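Local coordinates for spike protein S1 (Bat coronavirus HKU9, PDB 5GYQ) that probably attaches the virion to the host cell by binding a receptor, this chain being the putative receptor-binding domain of the spike, at residues 42-47 / 102-107; 71-76 / 147-152. All coordinates share one frame; numbering follows the deposited sequence.

Both contacts are built on the five-stranded antiparallel sheet of the putative receptor-binding domain of S1. Contact 1 pairs the edge strand 43-49 with strand 100-111, and contact 2 joins the end of strand 63-71 and the start of helix 73-81 to strand 146-157. Strands 100-111 and 146-157 are neighbours, so the two contacts, with centres about 9 Å apart, share a seam: G150 N lies 2.8 Å from F105 O, a probable hydrogen bond. The H44 ring of contact 1 also stacks with the Y149 ring of contact 2, H44 CE1 lying 3.2 Å from Y149 OH. The N-linked sugar belongs to contact 2, where N72 carries it; the side chain of H44 is about 10 Å from a bound NAG.

Contact 1 of 2, residues 42-47 / 102-107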
# COMPACT_ATOMS: atom_id res chain seq x y z
N PRO A 42 -0.73 11.42 -8.57
CA PRO A 42 0.42 11.77 -9.41
C PRO A 42 1.42 10.62 -9.48
O PRO A 42 2.34 10.54 -8.66
CB PRO A 42 1.03 12.98 -8.69
CG PRO A 42 0.63 12.80 -7.27
CD PRO A 42 -0.72 12.14 -7.29
N THR A 43 1.24 9.74 -10.46
CA THR A 43 1.97 8.48 -10.52
C THR A 43 3.48 8.63 -10.70
O THR A 43 3.94 9.34 -11.60
CB THR A 43 1.43 7.59 -11.65
OG1 THR A 43 0.04 7.31 -11.42
CG2 THR A 43 2.19 6.28 -11.72
N HIS A 44 4.23 7.96 -9.83
CA HIS A 44 5.68 7.87 -9.95
C HIS A 44 6.06 6.55 -10.59
O HIS A 44 6.99 6.48 -11.40
CB HIS A 44 6.34 8.02 -8.57
CG HIS A 44 7.76 7.55 -8.52
ND1 HIS A 44 8.82 8.35 -8.87
CD2 HIS A 44 8.28 6.36 -8.15
CE1 HIS A 44 9.95 7.67 -8.72
NE2 HIS A 44 9.65 6.46 -8.28
N GLN A 45 5.34 5.49 -10.22
CA GLN A 45 5.57 4.16 -10.78
C GLN A 45 4.40 3.24 -10.47
O GLN A 45 4.03 3.06 -9.31
CB GLN A 45 6.87 3.56 -10.23
CG GLN A 45 7.85 3.10 -11.30
CD GLN A 45 8.95 4.11 -11.57
OE1 GLN A 45 9.26 4.95 -10.72
NE2 GLN A 45 9.55 4.03 -12.75
N LEU A 46 3.80 2.66 -11.51
CA LEU A 46 2.68 1.73 -11.32
C LEU A 46 3.01 0.36 -11.90
O LEU A 46 3.17 0.22 -13.11
CB LEU A 46 1.41 2.29 -11.97
CG LEU A 46 0.16 1.41 -11.96
CD1 LEU A 46 -0.30 1.09 -10.55
CD2 LEU A 46 -0.96 2.07 -12.75
N GLN A 47 3.12 -0.63 -11.03
CA GLN A 47 3.51 -1.97 -11.46
C GLN A 47 2.45 -3.00 -11.09
O GLN A 47 2.11 -3.15 -9.93
CB GLN A 47 4.85 -2.36 -10.84
CG GLN A 47 5.42 -3.66 -11.37
CD GLN A 47 5.99 -3.51 -12.76
OE1 GLN A 47 6.81 -2.64 -13.02
NE2 GLN A 47 5.54 -4.37 -13.67
N LEU A 102 1.24 -2.38 -7.31
CA LEU A 102 2.03 -1.46 -6.50
C LEU A 102 1.99 -0.09 -7.15
O LEU A 102 2.48 0.10 -8.27
CB LEU A 102 3.48 -1.94 -6.38
CG LEU A 102 3.71 -3.36 -5.87
CD1 LEU A 102 5.20 -3.67 -5.89
CD2 LEU A 102 3.14 -3.53 -4.48
N HIS A 103 1.40 0.87 -6.45
CA HIS A 103 1.27 2.21 -6.98
C HIS A 103 2.02 3.23 -6.14
O HIS A 103 1.58 3.62 -5.06
CB HIS A 103 -0.21 2.61 -7.08
CG HIS A 103 -0.45 3.84 -7.89
ND1 HIS A 103 -1.71 4.32 -8.16
CD2 HIS A 103 0.42 4.69 -8.50
CE1 HIS A 103 -1.61 5.42 -8.90
NE2 HIS A 103 -0.33 5.66 -9.11
N ALA A 104 3.17 3.66 -6.65
CA ALA A 104 3.96 4.69 -6.00
C ALA A 104 3.69 6.04 -6.65
O ALA A 104 3.72 6.17 -7.88
CB ALA A 104 5.44 4.36 -6.07
N PHE A 105 3.41 7.04 -5.82
CA PHE A 105 3.04 8.36 -6.30
C PHE A 105 3.81 9.45 -5.56
O PHE A 105 4.29 9.24 -4.45
CB PHE A 105 1.53 8.58 -6.16
CG PHE A 105 1.01 8.37 -4.77
CD1 PHE A 105 0.87 9.43 -3.89
CD2 PHE A 105 0.64 7.10 -4.34
CE1 PHE A 105 0.38 9.24 -2.61
CE2 PHE A 105 0.16 6.90 -3.06
CZ PHE A 105 0.03 7.97 -2.20
N TYR A 106 3.91 10.62 -6.18
CA TYR A 106 4.71 11.72 -5.64
C TYR A 106 4.07 12.38 -4.42
O TYR A 106 2.87 12.64 -4.39
CB TYR A 106 4.97 12.77 -6.73
CG TYR A 106 5.92 12.30 -7.80
CD1 TYR A 106 7.30 12.42 -7.64
CD2 TYR A 106 5.45 11.74 -8.98
CE1 TYR A 106 8.17 11.99 -8.62
CE2 TYR A 106 6.32 11.31 -9.96
CZ TYR A 106 7.68 11.43 -9.78
OH TYR A 106 8.55 11.00 -10.75
N LEU A 107 4.90 12.65 -3.42
CA LEU A 107 4.49 13.39 -2.23
C LEU A 107 5.23 14.71 -2.14
O LEU A 107 4.82 15.62 -1.42
CB LEU A 107 4.74 12.57 -0.96
CG LEU A 107 3.76 11.47 -0.60
CD1 LEU A 107 4.24 10.72 0.63
CD2 LEU A 107 2.38 12.05 -0.36
O HOH W 1 7.92 8.59 -13.01
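L102 and Q47 are a hydrogen-bonded pair between antiparallel strands at one edge of the domain's five-stranded sheet, and further along a classic beta bulge interrupts the ladder. L102 N and O bond Q47 O and N, both at 2.9 Å, while the leucine side chain turns to F80 of helix 73-81, as suits a buried apolar residue. H103 next faces L46, whose CD1 makes an off-centre CH-pi contact with the imidazole, 4.2 Å from the ring centroid. With CG anti to the backbone N (chi1 -167°), the ring extends toward T43, and H103 NE2 meets T43 OG1 at 2.9 Å, near the ring plane. ND1 bonds V37 O, so both nitrogens of this buried histidine have partners. A104 carries the bulge: its carbonyl oxygen accepts from H44 N at 2.7 Å and from Q45 N at 2.9 Å, while A104 N returns a bond to Q45 O. The small A104 methyl lets the H44 ring edge come close, H44 CD2 lying 4.0 Å from A104 CB. At F105 the pairing with T43 is non-hydrogen-bonded and the side chains diverge, the phenyl leading off to pack on L41. Y106 N then bonds P42 O, closing the pairing beyond the bulge. The Y106 ring offers its face to H44, whose CB lies over it near the rim; the imidazole stands edge-on in an offset edge-to-face pair with planes 84° apart. A weak bond joins H44 ND1 to Y106 OH at 3.3 Å, and a water donates to H44 O at 2.8 Å.

Contact 2 of 2, residues 71-76 / 147-152; sequences INETHL and YVYGLA. With NAG (2-acetamido-2-deoxy-beta-D-glucopyranose), chain B.
Y149 pairs with I71 across two antiparallel strands as one hydrogen-bonded bridge, at the point where strand 63-71 gives way to helix 73-81. I71 N donates to Y149 O, and Y149 N answers to I71 O, each at 2.9 Å. From this bridge the tyrosine side chain runs toward the helix start. CB rests beside I71 CG2 and I71 O; further out, Y149 CD2 touches L76 CD2 at 4.2 Å, an apolar contact between the leucine methyl and the ring carbon. Y149 CE2 is 3.0 Å from E73 OE2. At the tip, Y149 OH gives E73 OE2 a weak hydrogen bond of 3.4 Å. The glutamate bends at chi2 (75°) to bring its carboxylate there, its plane 70° from that of the ring. Next to the bridge, I71 CG2 packs on L151 CB at 3.7 Å, a beta-branched apolar side chain fitting this buried spot.

N72 is the N-cap. Its CG, lying between backbone N and carbonyl carbon (chi1 76°), lets OD1 accept from H75 N at 3.2 Å, while ND2 bonds S146 OG and is linked covalently to NAG C1. The glycan lies against the helix start, with NAG C1 over one face of the H75 ring, toward its rim, the flat imidazole giving the sugar a surface to lie on. T74, the threonine of the N-linked sequon, accepts at its OG1 from NAG N2, 2.9 Å away.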
# COMPACT_ATOMS: atom_id res chain seq x y z
N ILE A 71 7.47 5.41 1.36
CA ILE A 71 8.58 4.55 0.98
C ILE A 71 9.60 5.36 0.17
O ILE A 71 9.22 6.17 -0.66
CB ILE A 71 8.07 3.33 0.17
CG1 ILE A 71 9.18 2.31 -0.09
CG2 ILE A 71 7.42 3.77 -1.14
CD1 ILE A 71 8.66 1.02 -0.73
N ASN A 72 10.90 5.16 0.41
CA ASN A 72 11.87 5.92 -0.37
C ASN A 72 12.37 5.09 -1.56
O ASN A 72 12.01 3.92 -1.70
CB ASN A 72 13.02 6.44 0.51
CG ASN A 72 14.04 5.38 0.92
OD1 ASN A 72 13.98 4.21 0.55
ND2 ASN A 72 15.03 5.83 1.71
N GLU A 73 13.17 5.72 -2.42
CA GLU A 73 13.54 5.14 -3.71
C GLU A 73 14.24 3.78 -3.61
O GLU A 73 13.92 2.87 -4.37
CB GLU A 73 14.42 6.11 -4.49
CG GLU A 73 14.82 5.61 -5.88
CD GLU A 73 13.69 5.68 -6.90
OE1 GLU A 73 13.84 5.09 -7.99
OE2 GLU A 73 12.66 6.34 -6.63
N THR A 74 15.19 3.66 -2.69
CA THR A 74 15.92 2.41 -2.50
C THR A 74 14.97 1.25 -2.19
O THR A 74 14.98 0.20 -2.85
CB THR A 74 16.95 2.53 -1.35
OG1 THR A 74 17.80 3.66 -1.58
CG2 THR A 74 17.80 1.27 -1.24
N HIS A 75 14.14 1.47 -1.18
CA HIS A 75 13.20 0.47 -0.72
C HIS A 75 12.14 0.17 -1.77
O HIS A 75 11.68 -0.96 -1.88
CB HIS A 75 12.54 0.91 0.58
CG HIS A 75 13.48 1.02 1.74
ND1 HIS A 75 13.26 1.85 2.81
CD2 HIS A 75 14.65 0.39 1.99
CE1 HIS A 75 14.25 1.74 3.67
NE2 HIS A 75 15.11 0.85 3.20
N LEU A 76 11.77 1.19 -2.55
CA LEU A 76 10.80 1.01 -3.62
C LEU A 76 11.35 0.12 -4.73
O LEU A 76 10.67 -0.79 -5.21
CB LEU A 76 10.37 2.36 -4.20
CG LEU A 76 9.34 2.29 -5.33
CD1 LEU A 76 8.03 1.70 -4.82
CD2 LEU A 76 9.11 3.66 -5.95
N TYR A 147 13.76 11.58 1.17
CA TYR A 147 12.79 11.95 0.16
C TYR A 147 11.90 10.75 -0.05
O TYR A 147 12.38 9.62 -0.17
CB TYR A 147 13.47 12.38 -1.15
CG TYR A 147 12.49 12.58 -2.28
CD1 TYR A 147 11.69 13.71 -2.35
CD2 TYR A 147 12.36 11.63 -3.28
CE1 TYR A 147 10.80 13.89 -3.38
CE2 TYR A 147 11.48 11.80 -4.32
CZ TYR A 147 10.69 12.93 -4.37
OH TYR A 147 9.80 13.11 -5.40
N VAL A 148 10.59 10.98 -0.10
CA VAL A 148 9.65 9.88 0.08
C VAL A 148 8.50 9.90 -0.92
O VAL A 148 7.99 10.96 -1.30
CB VAL A 148 9.11 9.90 1.54
CG1 VAL A 148 7.60 9.73 1.58
CG2 VAL A 148 9.81 8.84 2.37
N TYR A 149 8.10 8.71 -1.36
CA TYR A 149 6.93 8.53 -2.19
C TYR A 149 5.79 7.92 -1.39
O TYR A 149 6.02 7.22 -0.40
CB TYR A 149 7.25 7.62 -3.39
CG TYR A 149 8.37 8.13 -4.25
CD1 TYR A 149 8.19 9.21 -5.10
CD2 TYR A 149 9.62 7.51 -4.23
CE1 TYR A 149 9.22 9.68 -5.89
CE2 TYR A 149 10.65 7.97 -5.03
CZ TYR A 149 10.44 9.05 -5.85
OH TYR A 149 11.46 9.51 -6.65
N GLY A 150 4.57 8.20 -1.82
CA GLY A 150 3.41 7.50 -1.30
C GLY A 150 3.33 6.14 -1.98
O GLY A 150 3.73 5.99 -3.13
N LEU A 151 2.82 5.16 -1.25
CA LEU A 151 2.68 3.81 -1.79
C LEU A 151 1.34 3.20 -1.41
O LEU A 151 1.01 3.09 -0.22
CB LEU A 151 3.81 2.90 -1.30
CG LEU A 151 3.69 1.45 -1.79
CD1 LEU A 151 3.91 1.37 -3.29
CD2 LEU A 151 4.66 0.53 -1.06
N ALA A 152 0.59 2.82 -2.43
CA ALA A 152 -0.64 2.07 -2.27
C ALA A 152 -0.47 0.69 -2.91
O ALA A 152 -0.24 0.57 -4.11
CB ALA A 152 -1.81 2.81 -2.90
C1 NAG B . 16.11 5.02 2.21
C2 NAG B . 17.46 5.53 1.77
C3 NAG B . 18.54 4.54 2.17
C4 NAG B . 18.47 4.25 3.67
C5 NAG B . 17.04 3.93 4.12
C6 NAG B . 16.90 3.92 5.62
C7 NAG B . 17.43 7.03 -0.17
C8 NAG B . 17.47 7.13 -1.66
N2 NAG B . 17.49 5.79 0.34
O3 NAG B . 19.80 5.09 1.82
O4 NAG B . 19.25 3.10 3.99
O5 NAG B . 16.09 4.89 3.62
O6 NAG B . 15.59 3.54 6.02
O7 NAG B . 17.34 8.02 0.55
O HOH W 2 14.14 8.38 -1.81